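Local coordinates for MAU2 chromatid cohesion factor homolog (Saccharomyces cerevisiae, PDB 4XDN), which forms a complex with SCC2 that is required for cohesin to associate with chromosomes and acts in sister chromatid cohesion, at residues V87-V92 against E133-H138; G269-H274 against L326-S331; M575-L580 against Y584-K589. All blocks are in the same frame, centred on the assembly; numbering follows the deposited sequence.

Interaction 1: residues V87-V92 against E133-H138; sequences VTFEMV and EFLLLH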
ATOM      1  N   VAL A  87      36.052   8.345   0.831  1.00 32.23           N
ATOM      2  CA  VAL A  87      36.061   7.922   2.228  1.00 31.80           C
ATOM      3  C   VAL A  87      34.834   8.439   2.974  1.00 29.71           C
ATOM      4  O   VAL A  87      34.184   7.693   3.707  1.00 26.46           O
ATOM      5  CB  VAL A  87      37.338   8.408   2.955  1.00 33.42           C
ATOM      6  CG1 VAL A  87      37.251   8.136   4.460  1.00 34.37           C
ATOM      7  CG2 VAL A  87      38.574   7.732   2.369  1.00 33.19           C
ATOM      8  N   THR A  88      34.525   9.718   2.788  1.00 28.81           N
ATOM      9  CA  THR A  88      33.406  10.338   3.485  1.00 28.35           C
ATOM     10  C   THR A  88      32.087   9.686   3.085  1.00 26.15           C
ATOM     11  O   THR A  88      31.246   9.413   3.938  1.00 27.79           O
ATOM     12  CB  THR A  88      33.340  11.849   3.198  1.00 27.98           C
ATOM     13  OG1 THR A  88      34.549  12.468   3.652  1.00 28.89           O
ATOM     14  CG2 THR A  88      32.152  12.492   3.909  1.00 28.58           C
ATOM     15  N   PHE A  89      31.917   9.435   1.790  1.00 26.98           N
ATOM     16  CA  PHE A  89      30.694   8.820   1.283  1.00 26.59           C
ATOM     17  C   PHE A  89      30.494   7.411   1.846  1.00 27.21           C
ATOM     18  O   PHE A  89      29.400   7.074   2.299  1.00 25.30           O
ATOM     19  CB  PHE A  89      30.712   8.771  -0.250  1.00 26.87           C
ATOM     20  CG  PHE A  89      30.570  10.123  -0.914  1.00 31.46           C
ATOM     21  CD1 PHE A  89      29.942  11.181  -0.271  1.00 32.48           C
ATOM     22  CD2 PHE A  89      31.058  10.326  -2.196  1.00 32.33           C
ATOM     23  CE1 PHE A  89      29.814  12.413  -0.891  1.00 31.24           C
ATOM     24  CE2 PHE A  89      30.931  11.555  -2.817  1.00 33.09           C
ATOM     25  CZ  PHE A  89      30.308  12.598  -2.164  1.00 33.08           C
ATOM     26  N   GLU A  90      31.544   6.593   1.822  1.00 27.93           N
ATOM     27  CA  GLU A  90      31.457   5.235   2.351  1.00 27.26           C
ATOM     28  C   GLU A  90      31.155   5.258   3.843  1.00 27.72           C
ATOM     29  O   GLU A  90      30.316   4.497   4.329  1.00 27.85           O
ATOM     30  CB  GLU A  90      32.751   4.466   2.096  1.00 26.98           C
ATOM     31  CG  GLU A  90      32.971   4.081   0.649  1.00 30.07           C
ATOM     32  CD  GLU A  90      34.261   3.316   0.448  1.00 31.57           C
ATOM     33  OE1 GLU A  90      34.396   2.214   1.020  1.00 33.07           O
ATOM     34  OE2 GLU A  90      35.144   3.819  -0.276  1.00 33.28           O
ATOM     35  N   MET A  91      31.843   6.136   4.565  1.00 25.03           N
ATOM     36  CA  MET A  91      31.626   6.282   5.997  1.00 25.80           C
ATOM     37  C   MET A  91      30.206   6.737   6.311  1.00 27.42           C
ATOM     38  O   MET A  91      29.519   6.128   7.130  1.00 27.71           O
ATOM     39  CB  MET A  91      32.621   7.279   6.586  1.00 27.80           C
ATOM     40  CG  MET A  91      32.304   7.684   8.016  1.00 29.09           C
ATOM     41  SD  MET A  91      33.468   8.862   8.705  1.00 45.64           S
ATOM     42  CE  MET A  91      32.532   9.365  10.141  1.00 92.01           C
ATOM     43  N   VAL A  92      29.783   7.823   5.670  1.00 28.15           N
ATOM     44  CA  VAL A  92      28.472   8.408   5.920  1.00 27.76           C
ATOM     45  C   VAL A  92      27.369   7.431   5.533  1.00 26.87           C
ATOM     46  O   VAL A  92      26.306   7.412   6.149  1.00 29.10           O
ATOM     47  CB  VAL A  92      28.298   9.738   5.150  1.00 29.34           C
ATOM     48  CG1 VAL A  92      26.832  10.150   5.073  1.00 33.57           C
ATOM     49  CG2 VAL A  92      29.116  10.832   5.810  1.00 28.37           C
ATOM     50  N   GLU A 133      24.686  16.697  -2.332  1.00 28.63           N
ATOM     51  CA  GLU A 133      23.342  17.264  -2.311  1.00 29.03           C
ATOM     52  C   GLU A 133      22.285  16.169  -2.204  1.00 27.30           C
ATOM     53  O   GLU A 133      21.262  16.343  -1.545  1.00 28.51           O
ATOM     54  CB  GLU A 133      23.094  18.108  -3.564  1.00 29.81           C
ATOM     55  CG  GLU A 133      23.945  19.374  -3.655  1.00 31.82           C
ATOM     56  CD  GLU A 133      23.644  20.378  -2.555  1.00 33.26           C
ATOM     57  OE1 GLU A 133      22.527  20.354  -2.001  1.00 33.49           O
ATOM     58  OE2 GLU A 133      24.531  21.197  -2.245  1.00 36.92           O
ATOM     59  N   PHE A 134      22.536  15.041  -2.858  1.00 26.33           N
ATOM     60  CA  PHE A 134      21.612  13.919  -2.814  1.00 28.47           C
ATOM     61  C   PHE A 134      21.539  13.353  -1.397  1.00 28.50           C
ATOM     62  O   PHE A 134      20.458  13.078  -0.886  1.00 29.77           O
ATOM     63  CB  PHE A 134      22.037  12.834  -3.803  1.00 29.06           C
ATOM     64  CG  PHE A 134      20.954  11.841  -4.111  1.00 29.42           C
ATOM     65  CD1 PHE A 134      19.981  12.131  -5.055  1.00 28.24           C
ATOM     66  CD2 PHE A 134      20.908  10.619  -3.461  1.00 31.36           C
ATOM     67  CE1 PHE A 134      18.982  11.221  -5.343  1.00 30.04           C
ATOM     68  CE2 PHE A 134      19.909   9.703  -3.744  1.00 31.24           C
ATOM     69  CZ  PHE A 134      18.945  10.005  -4.686  1.00 30.95           C
ATOM     70  N   LEU A 135      22.692  13.196  -0.760  1.00 26.28           N
ATOM     71  CA  LEU A 135      22.726  12.742   0.622  1.00 28.63           C
ATOM     72  C   LEU A 135      22.027  13.742   1.537  1.00 27.71           C
ATOM     73  O   LEU A 135      21.289  13.357   2.439  1.00 29.43           O
ATOM     74  CB  LEU A 135      24.170  12.528   1.084  1.00 30.75           C
ATOM     75  CG  LEU A 135      24.923  11.370   0.425  1.00 32.00           C
ATOM     76  CD1 LEU A 135      26.393  11.394   0.821  1.00 33.15           C
ATOM     77  CD2 LEU A 135      24.294  10.044   0.789  1.00 33.68           C
ATOM     78  N   LEU A 136      22.259  15.026   1.291  1.00 28.03           N
ATOM     79  CA  LEU A 136      21.722  16.089   2.134  1.00 30.33           C
ATOM     80  C   LEU A 136      20.211  16.266   1.975  1.00 28.98           C
ATOM     81  O   LEU A 136      19.512  16.579   2.941  1.00 26.79           O
ATOM     82  CB  LEU A 136      22.422  17.413   1.811  1.00 34.78           C
ATOM     83  CG  LEU A 136      23.291  18.122   2.859  1.00 38.83           C
ATOM     84  CD1 LEU A 136      24.071  17.169   3.751  1.00 38.30           C
ATOM     85  CD2 LEU A 136      24.256  19.058   2.144  1.00 39.28           C
ATOM     86  N   LEU A 137      19.715  16.069   0.756  1.00 27.07           N
ATOM     87  CA  LEU A 137      18.338  16.413   0.425  1.00 29.93           C
ATOM     88  C   LEU A 137      17.424  15.195   0.286  1.00 30.66           C
ATOM     89  O   LEU A 137      16.205  15.320   0.415  1.00 31.54           O
ATOM     90  CB  LEU A 137      18.314  17.230  -0.870  1.00 31.83           C
ATOM     91  CG  LEU A 137      19.121  18.534  -0.840  1.00 31.95           C
ATOM     92  CD1 LEU A 137      19.185  19.145  -2.224  1.00 32.14           C
ATOM     93  CD2 LEU A 137      18.531  19.526   0.153  1.00 32.84           C
ATOM     94  N   HIS A 138      18.006  14.025   0.029  1.00 30.25           N
ATOM     95  CA  HIS A 138      17.223  12.808  -0.186  1.00 30.76           C
ATOM     96  C   HIS A 138      17.470  11.756   0.895  1.00 29.51           C
ATOM     97  O   HIS A 138      16.551  11.391   1.629  1.00 29.16           O
ATOM     98  CB  HIS A 138      17.527  12.219  -1.566  1.00 29.45           C
ATOM     99  CG  HIS A 138      16.821  10.931  -1.844  1.00 29.74           C
ATOM    100  ND1 HIS A 138      17.382   9.697  -1.572  1.00 30.34           N
ATOM    101  CD2 HIS A 138      15.602  10.675  -2.379  1.00 29.85           C
ATOM    102  CE1 HIS A 138      16.541   8.747  -1.923  1.00 27.93           C
ATOM    103  NE2 HIS A 138      15.450   9.312  -2.416  1.00 28.43           N
TER
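F89 and L135 make the tight part of this contact. L135 CD1 lies 3.7 Å from F89 CD1 and 4.0 Å from F89 CE1, so one methyl approaches the CD1-CE1 bond of the ring obliquely. Both side chains turn CG anti to their own carbonyl carbon, with chi1 of -70° for F89 and -68° for L135. This brings their ends together between helices 81-98 and 126-144. The loose side is at V92. Its CG1 comes only to 4.5 Å from the same L135 CD1, though its CB points toward the other helix. Neither side opens to solvent, since all three residues are buried. The helix between them in the chain, 102-119, packs against both F89 and L135, through L112 and I109 respectively. The contact joins the first and third of three successive helices in a mostly helical chain. The F89 ring also makes a cation-pi contact with R131 and an edge-to-face contact with an aromatic side chain of a second protein chain, probably SCC2. No hydrogen bond joins the two segments. The contact is purely apolar, which implies that it rests on fit and exclusion of water, without directional bonds.

Interaction 2: residues G269-H274 against L326-S331; sequences GNITDH and LLQSVS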
ATOM      1  N   GLY A 269     -11.968  -4.356 -11.759  1.00 36.93           N
ATOM      2  CA  GLY A 269     -12.031  -4.744 -13.155  1.00 40.10           C
ATOM      3  C   GLY A 269     -11.573  -6.179 -13.341  1.00 42.14           C
ATOM      4  O   GLY A 269     -11.148  -6.830 -12.386  1.00 42.35           O
ATOM      5  N   ASN A 270     -11.661  -6.671 -14.571  1.00 43.39           N
ATOM      6  CA  ASN A 270     -11.211  -8.020 -14.890  1.00 46.49           C
ATOM      7  C   ASN A 270      -9.695  -8.064 -15.060  1.00 45.36           C
ATOM      8  O   ASN A 270      -9.116  -7.196 -15.713  1.00 48.33           O
ATOM      9  CB  ASN A 270     -11.902  -8.523 -16.157  1.00 52.55           C
ATOM     10  CG  ASN A 270     -11.752 -10.017 -16.346  1.00 56.09           C
ATOM     11  OD1 ASN A 270     -10.760 -10.487 -16.903  1.00 55.87           O
ATOM     12  ND2 ASN A 270     -12.737 -10.776 -15.876  1.00 59.19           N
ATOM     13  N   ILE A 271      -9.059  -9.078 -14.474  1.00 43.37           N
ATOM     14  CA  ILE A 271      -7.600  -9.189 -14.473  1.00 41.33           C
ATOM     15  C   ILE A 271      -7.072 -10.270 -15.418  1.00 42.49           C
ATOM     16  O   ILE A 271      -5.870 -10.533 -15.446  1.00 42.11           O
ATOM     17  CB  ILE A 271      -7.060  -9.495 -13.054  1.00 38.82           C
ATOM     18  CG1 ILE A 271      -7.623 -10.823 -12.532  1.00 38.62           C
ATOM     19  CG2 ILE A 271      -7.400  -8.359 -12.103  1.00 38.35           C
ATOM     20  CD1 ILE A 271      -6.935 -11.329 -11.281  1.00 37.10           C
ATOM     21  N   THR A 272      -7.962 -10.895 -16.184  1.00 43.45           N
ATOM     22  CA  THR A 272      -7.569 -11.997 -17.062  1.00 46.57           C
ATOM     23  C   THR A 272      -6.496 -11.564 -18.060  1.00 49.28           C
ATOM     24  O   THR A 272      -5.471 -12.231 -18.203  1.00 51.08           O
ATOM     25  CB  THR A 272      -8.776 -12.560 -17.837  1.00 49.03           C
ATOM     26  OG1 THR A 272      -9.784 -12.986 -16.912  1.00 50.01           O
ATOM     27  CG2 THR A 272      -8.363 -13.746 -18.700  1.00 50.02           C
ATOM     28  N   ASP A 273      -6.733 -10.450 -18.747  1.00 50.24           N
ATOM     29  CA  ASP A 273      -5.760  -9.925 -19.698  1.00 51.70           C
ATOM     30  C   ASP A 273      -4.446  -9.591 -19.002  1.00 47.67           C
ATOM     31  O   ASP A 273      -3.370  -9.936 -19.486  1.00 47.02           O
ATOM     32  CB  ASP A 273      -6.307  -8.679 -20.396  1.00 55.30           C
ATOM     33  CG  ASP A 273      -7.450  -8.990 -21.337  1.00 61.11           C
ATOM     34  OD1 ASP A 273      -7.511 -10.129 -21.845  1.00 62.54           O
ATOM     35  OD2 ASP A 273      -8.285  -8.093 -21.572  1.00 64.24           O
ATOM     36  N   HIS A 274      -4.550  -8.925 -17.860  1.00 45.51           N
ATOM     37  CA  HIS A 274      -3.381  -8.490 -17.111  1.00 45.89           C
ATOM     38  C   HIS A 274      -2.612  -9.672 -16.529  1.00 42.86           C
ATOM     39  O   HIS A 274      -1.393  -9.607 -16.361  1.00 42.13           O
ATOM     40  CB  HIS A 274      -3.809  -7.528 -16.003  1.00 49.47           C
ATOM     41  CG  HIS A 274      -4.416  -6.260 -16.518  1.00 54.62           C
ATOM     42  ND1 HIS A 274      -5.733  -6.172 -16.915  1.00 58.71           N
ATOM     43  CD2 HIS A 274      -3.879  -5.035 -16.725  1.00 55.63           C
ATOM     44  CE1 HIS A 274      -5.985  -4.944 -17.331  1.00 60.47           C
ATOM     45  NE2 HIS A 274      -4.876  -4.234 -17.225  1.00 59.05           N
ATOM     46  N   LEU A 326      -0.937 -12.897  -4.399  1.00 30.61           N
ATOM     47  CA  LEU A 326      -1.705 -12.215  -3.364  1.00 31.54           C
ATOM     48  C   LEU A 326      -2.774 -11.329  -3.995  1.00 31.56           C
ATOM     49  O   LEU A 326      -3.945 -11.400  -3.623  1.00 32.70           O
ATOM     50  CB  LEU A 326      -0.788 -11.380  -2.465  1.00 31.30           C
ATOM     51  CG  LEU A 326      -1.471 -10.524  -1.394  1.00 32.17           C
ATOM     52  CD1 LEU A 326      -2.204 -11.391  -0.382  1.00 33.98           C
ATOM     53  CD2 LEU A 326      -0.457  -9.625  -0.700  1.00 31.09           C
ATOM     54  N   LEU A 327      -2.364 -10.505  -4.954  1.00 29.64           N
ATOM     55  CA  LEU A 327      -3.284  -9.593  -5.629  1.00 29.34           C
ATOM     56  C   LEU A 327      -4.406 -10.357  -6.322  1.00 30.07           C
ATOM     57  O   LEU A 327      -5.569  -9.956  -6.262  1.00 28.93           O
ATOM     58  CB  LEU A 327      -2.538  -8.728  -6.649  1.00 26.39           C
ATOM     59  CG  LEU A 327      -1.426  -7.823  -6.113  1.00 23.97           C
ATOM     60  CD1 LEU A 327      -0.776  -7.065  -7.258  1.00 26.35           C
ATOM     61  CD2 LEU A 327      -1.946  -6.853  -5.059  1.00 23.41           C
ATOM     62  N   GLN A 328      -4.054 -11.455  -6.983  1.00 31.59           N
ATOM     63  CA  GLN A 328      -5.042 -12.276  -7.670  1.00 34.50           C
ATOM     64  C   GLN A 328      -6.055 -12.833  -6.681  1.00 34.09           C
ATOM     65  O   GLN A 328      -7.254 -12.860  -6.959  1.00 36.38           O
ATOM     66  CB  GLN A 328      -4.364 -13.419  -8.427  1.00 35.63           C
ATOM     67  CG  GLN A 328      -5.338 -14.343  -9.149  1.00 36.02           C
ATOM     68  CD  GLN A 328      -4.638 -15.423  -9.945  1.00 34.06           C
ATOM     69  OE1 GLN A 328      -3.442 -15.648  -9.784  1.00 32.75           O
ATOM     70  NE2 GLN A 328      -5.383 -16.096 -10.814  1.00 32.59           N
ATOM     71  N   SER A 329      -5.566 -13.272  -5.524  1.00 32.72           N
ATOM     72  CA  SER A 329      -6.416 -13.876  -4.505  1.00 33.61           C
ATOM     73  C   SER A 329      -7.341 -12.842  -3.874  1.00 32.84           C
ATOM     74  O   SER A 329      -8.516 -13.120  -3.627  1.00 32.01           O
ATOM     75  CB  SER A 329      -5.564 -14.550  -3.425  1.00 32.41           C
ATOM     76  OG  SER A 329      -4.785 -15.603  -3.973  1.00 29.80           O
ATOM     77  N   VAL A 330      -6.806 -11.651  -3.613  1.00 32.03           N
ATOM     78  CA  VAL A 330      -7.600 -10.564  -3.050  1.00 30.77           C
ATOM     79  C   VAL A 330      -8.724 -10.189  -4.011  1.00 31.04           C
ATOM     80  O   VAL A 330      -9.839  -9.879  -3.587  1.00 33.31           O
ATOM     81  CB  VAL A 330      -6.740  -9.316  -2.755  1.00 30.60           C
ATOM     82  CG1 VAL A 330      -7.618  -8.123  -2.397  1.00 29.61           C
ATOM     83  CG2 VAL A 330      -5.765  -9.596  -1.624  1.00 30.62           C
ATOM     84  N   SER A 331      -8.422 -10.220  -5.305  1.00 29.13           N
ATOM     85  CA  SER A 331      -9.394  -9.851  -6.327  1.00 31.71           C
ATOM     86  C   SER A 331     -10.570 -10.821  -6.359  1.00 32.18           C
ATOM     87  O   SER A 331     -11.654 -10.463  -6.807  1.00 30.80           O
ATOM     88  CB  SER A 331      -8.734  -9.799  -7.708  1.00 33.72           C
ATOM     89  OG  SER A 331      -8.755 -11.067  -8.337  1.00 37.68           O
TER
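I271 is the one residue of 269-274 that touches 326-331, on helix 317-331, where it meets Q328 and S331. Its CB points toward that helix. There the chain splits. CG2 stays at 4.8 Å from S331 OG and takes little part. CG1 takes the position between backbone N and carbonyl carbon (chi1 61°), which carries the longer branch outward. CG1 is 4.3 Å from S331 OG. The tip, CD1, closes to 3.5 Å from S331 OG. On its other approach CD1 lies 4.0 Å from Q328 CG, and the I271 and Q328 side chains cross at about a right angle. The methyl thus rests against one hydroxyl oxygen and one aliphatic carbon, a turn of the helix apart.

I271 sits in an Asx turn that leads into helix 272-291. N270 OD1 accepts from T272 N at 2.9 Å, a capping bond, with the donor above the carbonyl plane. It also accepts from T272 OG1, which lies in that plane on a lone pair. Two bonds from T272 therefore grip one oxygen and fix the turn that presents I271. M261 of helix 250-266 touches I271 as well.

On the facing helix the S331 hydroxyl is buried but has a partner. S331 OG donates to Q328 O at 2.7 Å, tilted 28° from the carbonyl plane. The amide of Q328 extends past I271, and its NE2 bonds to Y332 OH.

Interaction 3: residues M575-L580 against Y584-K589; sequences MLEHDL and YAISAK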
ATOM      1  N   MET A 575     -38.561  -1.720  -9.819  1.00 40.68           N
ATOM      2  CA  MET A 575     -38.739  -0.363 -10.337  1.00 43.71           C
ATOM      3  C   MET A 575     -38.802  -0.273 -11.861  1.00 44.98           C
ATOM      4  O   MET A 575     -39.482   0.598 -12.400  1.00 48.06           O
ATOM      5  CB  MET A 575     -37.605   0.536  -9.845  1.00 43.88           C
ATOM      6  CG  MET A 575     -37.537   0.693  -8.334  1.00 42.58           C
ATOM      7  SD  MET A 575     -36.405   2.006  -7.830  1.00 55.87           S
ATOM      8  CE  MET A 575     -37.305   3.456  -8.366  1.00 44.24           C
ATOM      9  N   LEU A 576     -38.093  -1.162 -12.553  1.00 45.06           N
ATOM     10  CA  LEU A 576     -37.879  -1.010 -13.993  1.00 48.67           C
ATOM     11  C   LEU A 576     -38.615  -2.035 -14.859  1.00 49.67           C
ATOM     12  O   LEU A 576     -38.878  -1.768 -16.031  1.00 53.10           O
ATOM     13  CB  LEU A 576     -36.378  -1.075 -14.293  1.00 47.71           C
ATOM     14  CG  LEU A 576     -35.515  -0.097 -13.490  1.00 47.80           C
ATOM     15  CD1 LEU A 576     -34.044  -0.268 -13.837  1.00 47.52           C
ATOM     16  CD2 LEU A 576     -35.956   1.345 -13.728  1.00 50.58           C
ATOM     17  N   GLU A 577     -38.944  -3.192 -14.295  1.00 47.41           N
ATOM     18  CA  GLU A 577     -39.611  -4.243 -15.059  1.00 47.99           C
ATOM     19  C   GLU A 577     -41.135  -4.126 -14.977  1.00 50.69           C
ATOM     20  O   GLU A 577     -41.684  -3.881 -13.904  1.00 50.71           O
ATOM     21  CB  GLU A 577     -39.163  -5.619 -14.566  1.00 45.42           C
ATOM     22  CG  GLU A 577     -37.664  -5.877 -14.716  1.00 46.14           C
ATOM     23  CD  GLU A 577     -37.228  -6.041 -16.163  1.00 47.42           C
ATOM     24  OE1 GLU A 577     -38.088  -5.974 -17.065  1.00 50.08           O
ATOM     25  OE2 GLU A 577     -36.017  -6.246 -16.394  1.00 44.31           O
ATOM     26  N   HIS A 578     -41.808  -4.313 -16.112  1.00 53.14           N
ATOM     27  CA  HIS A 578     -43.269  -4.229 -16.185  1.00 57.48           C
ATOM     28  C   HIS A 578     -43.882  -5.603 -16.494  1.00 55.82           C
ATOM     29  O   HIS A 578     -45.001  -5.906 -16.070  1.00 55.97           O
ATOM     30  CB  HIS A 578     -43.698  -3.236 -17.259  1.00 63.38           C
ATOM     31  CG  HIS A 578     -43.191  -1.849 -17.036  1.00 71.06           C
ATOM     32  ND1 HIS A 578     -41.850  -1.536 -17.013  1.00 73.24           N
ATOM     33  CD2 HIS A 578     -43.854  -0.686 -16.846  1.00 76.30           C
ATOM     34  CE1 HIS A 578     -41.708  -0.241 -16.792  1.00 76.28           C
ATOM     35  NE2 HIS A 578     -42.909   0.300 -16.691  1.00 78.55           N
ATOM     36  N   ASP A 579     -43.158  -6.412 -17.266  1.00 54.78           N
ATOM     37  CA  ASP A 579     -43.661  -7.702 -17.722  1.00 53.04           C
ATOM     38  C   ASP A 579     -43.687  -8.715 -16.583  1.00 49.67           C
ATOM     39  O   ASP A 579     -42.681  -8.915 -15.906  1.00 47.98           O
ATOM     40  CB  ASP A 579     -42.800  -8.221 -18.871  1.00 53.88           C
ATOM     41  CG  ASP A 579     -43.365  -9.478 -19.502  1.00 55.23           C
ATOM     42  OD1 ASP A 579     -43.030 -10.585 -19.029  1.00 54.39           O
ATOM     43  OD2 ASP A 579     -44.144  -9.360 -20.473  1.00 59.26           O
ATOM     44  N   LEU A 580     -44.837  -9.354 -16.386  1.00 48.49           N
ATOM     45  CA  LEU A 580     -45.016 -10.315 -15.297  1.00 46.80           C
ATOM     46  C   LEU A 580     -44.066 -11.506 -15.406  1.00 43.85           C
ATOM     47  O   LEU A 580     -43.525 -11.965 -14.405  1.00 41.09           O
ATOM     48  CB  LEU A 580     -46.462 -10.819 -15.266  1.00 48.25           C
ATOM     49  CG  LEU A 580     -47.536  -9.825 -14.820  1.00 50.00           C
ATOM     50  CD1 LEU A 580     -48.918 -10.433 -14.993  1.00 52.33           C
ATOM     51  CD2 LEU A 580     -47.325  -9.397 -13.375  1.00 48.17           C
ATOM     52  N   TYR A 584     -41.297 -12.354 -12.545  1.00 40.72           N
ATOM     53  CA  TYR A 584     -41.308 -13.643 -11.860  1.00 39.78           C
ATOM     54  C   TYR A 584     -39.953 -14.338 -11.949  1.00 39.27           C
ATOM     55  O   TYR A 584     -39.456 -14.877 -10.960  1.00 39.48           O
ATOM     56  CB  TYR A 584     -42.389 -14.556 -12.444  1.00 39.97           C
ATOM     57  CG  TYR A 584     -42.370 -15.950 -11.861  1.00 41.44           C
ATOM     58  CD1 TYR A 584     -43.063 -16.244 -10.694  1.00 42.74           C
ATOM     59  CD2 TYR A 584     -41.653 -16.971 -12.471  1.00 41.87           C
ATOM     60  CE1 TYR A 584     -43.045 -17.514 -10.153  1.00 43.74           C
ATOM     61  CE2 TYR A 584     -41.629 -18.243 -11.938  1.00 43.70           C
ATOM     62  CZ  TYR A 584     -42.326 -18.508 -10.779  1.00 45.06           C
ATOM     63  OH  TYR A 584     -42.307 -19.776 -10.244  1.00 46.38           O
ATOM     64  N   ALA A 585     -39.364 -14.330 -13.139  1.00 40.20           N
ATOM     65  CA  ALA A 585     -38.091 -14.999 -13.368  1.00 39.55           C
ATOM     66  C   ALA A 585     -36.985 -14.366 -12.527  1.00 37.98           C
ATOM     67  O   ALA A 585     -36.137 -15.063 -11.974  1.00 37.39           O
ATOM     68  CB  ALA A 585     -37.730 -14.954 -14.843  1.00 43.35           C
ATOM     69  N   ILE A 586     -37.013 -13.043 -12.425  1.00 37.60           N
ATOM     70  CA  ILE A 586     -36.017 -12.308 -11.656  1.00 37.49           C
ATOM     71  C   ILE A 586     -36.205 -12.532 -10.159  1.00 36.96           C
ATOM     72  O   ILE A 586     -35.237 -12.757  -9.431  1.00 34.93           O
ATOM     73  CB  ILE A 586     -36.083 -10.796 -11.960  1.00 38.39           C
ATOM     74  CG1 ILE A 586     -35.752 -10.540 -13.430  1.00 39.04           C
ATOM     75  CG2 ILE A 586     -35.110 -10.021 -11.075  1.00 35.98           C
ATOM     76  CD1 ILE A 586     -36.270  -9.224 -13.945  1.00 40.37           C
ATOM     77  N   SER A 587     -37.451 -12.464  -9.700  1.00 36.52           N
ATOM     78  CA  SER A 587     -37.746 -12.651  -8.285  1.00 34.03           C
ATOM     79  C   SER A 587     -37.375 -14.065  -7.851  1.00 33.38           C
ATOM     80  O   SER A 587     -36.835 -14.267  -6.762  1.00 31.85           O
ATOM     81  CB  SER A 587     -39.224 -12.376  -8.000  1.00 34.96           C
ATOM     82  OG  SER A 587     -40.050 -13.167  -8.831  1.00 33.64           O
ATOM     83  N   ALA A 588     -37.654 -15.040  -8.709  1.00 34.17           N
ATOM     84  CA  ALA A 588     -37.307 -16.428  -8.423  1.00 34.09           C
ATOM     85  C   ALA A 588     -35.798 -16.574  -8.271  1.00 34.39           C
ATOM     86  O   ALA A 588     -35.318 -17.245  -7.361  1.00 32.32           O
ATOM     87  CB  ALA A 588     -37.815 -17.342  -9.519  1.00 33.58           C
ATOM     88  N   LYS A 589     -35.058 -15.933  -9.169  1.00 36.79           N
ATOM     89  CA  LYS A 589     -33.604 -16.028  -9.169  1.00 37.00           C
ATOM     90  C   LYS A 589     -33.020 -15.351  -7.936  1.00 34.25           C
ATOM     91  O   LYS A 589     -32.142 -15.905  -7.279  1.00 31.80           O
ATOM     92  CB  LYS A 589     -33.028 -15.407 -10.442  1.00 41.17           C
ATOM     93  CG  LYS A 589     -31.523 -15.574 -10.598  1.00 45.34           C
ATOM     94  CD  LYS A 589     -31.128 -17.034 -10.746  1.00 48.68           C
ATOM     95  CE  LYS A 589     -29.633 -17.182 -10.966  1.00 50.97           C
ATOM     96  NZ  LYS A 589     -29.234 -18.607 -11.123  1.00 52.70           N
TER
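The carboxylate of E577 has I586 CD1 above its plane, offset to the side between CG and OE2. The closest approach of these two side chains is 3.7 Å, from E577 CG to I586 CD1. E577 OE2 is 3.9 Å from that same methyl. The second flat group, the Y584 ring, meets partners beyond the two segments. R620 makes a cation-pi contact with it, and the H611 ring meets it with planes at about 35°. Y584 CG lies anti to the backbone N, chi1 175°, and this leads the ring away from 575-580. Its CB stays behind, 3.4 Å from L580 O.

E577 bends at chi2 and crosses I586 at about a right angle. Its aliphatic part packs on the methyl. Its acid end bonds to Y540 through OE2, a tie that would help hold the carboxylate in its rotation.

The one hydrogen bond across the segments is Y584 N to L580 O, 2.9 Å and fairly straight at 160°. It is a backbone bond of the first turn of helix 580-593. D579 is the N-cap of that helix, and its OD1 accepts from E582 N.

The loop thus turns the chain from helix 562-575 into helix 580-593. Y540 of helix 526-543 touches I586 on one side of the new helix. From helix 601-618, V617 packs on L580 and C615 on Y584.

In the fold
The three contacts are spread along an elongated helical chain and do not touch. Interactions 1 and 3 lie on opposite sides of its centre, with centres about 70 Å apart. Interaction 2 is nearest the middle, its centre about 14 Å from the chain centre. Interactions 1 and 2 are buried. Interaction 3 is partly buried and nearer the surface. No two contacts share a helix. Interaction 1 joins two helices far from their ends and is wholly apolar. Interaction 2 sets a helix start against a later helix and mixes a methyl with a hydroxyl. Interaction 3 is local, a loop packing on the helix it leads into, and alone has a hydrogen bond across its segments.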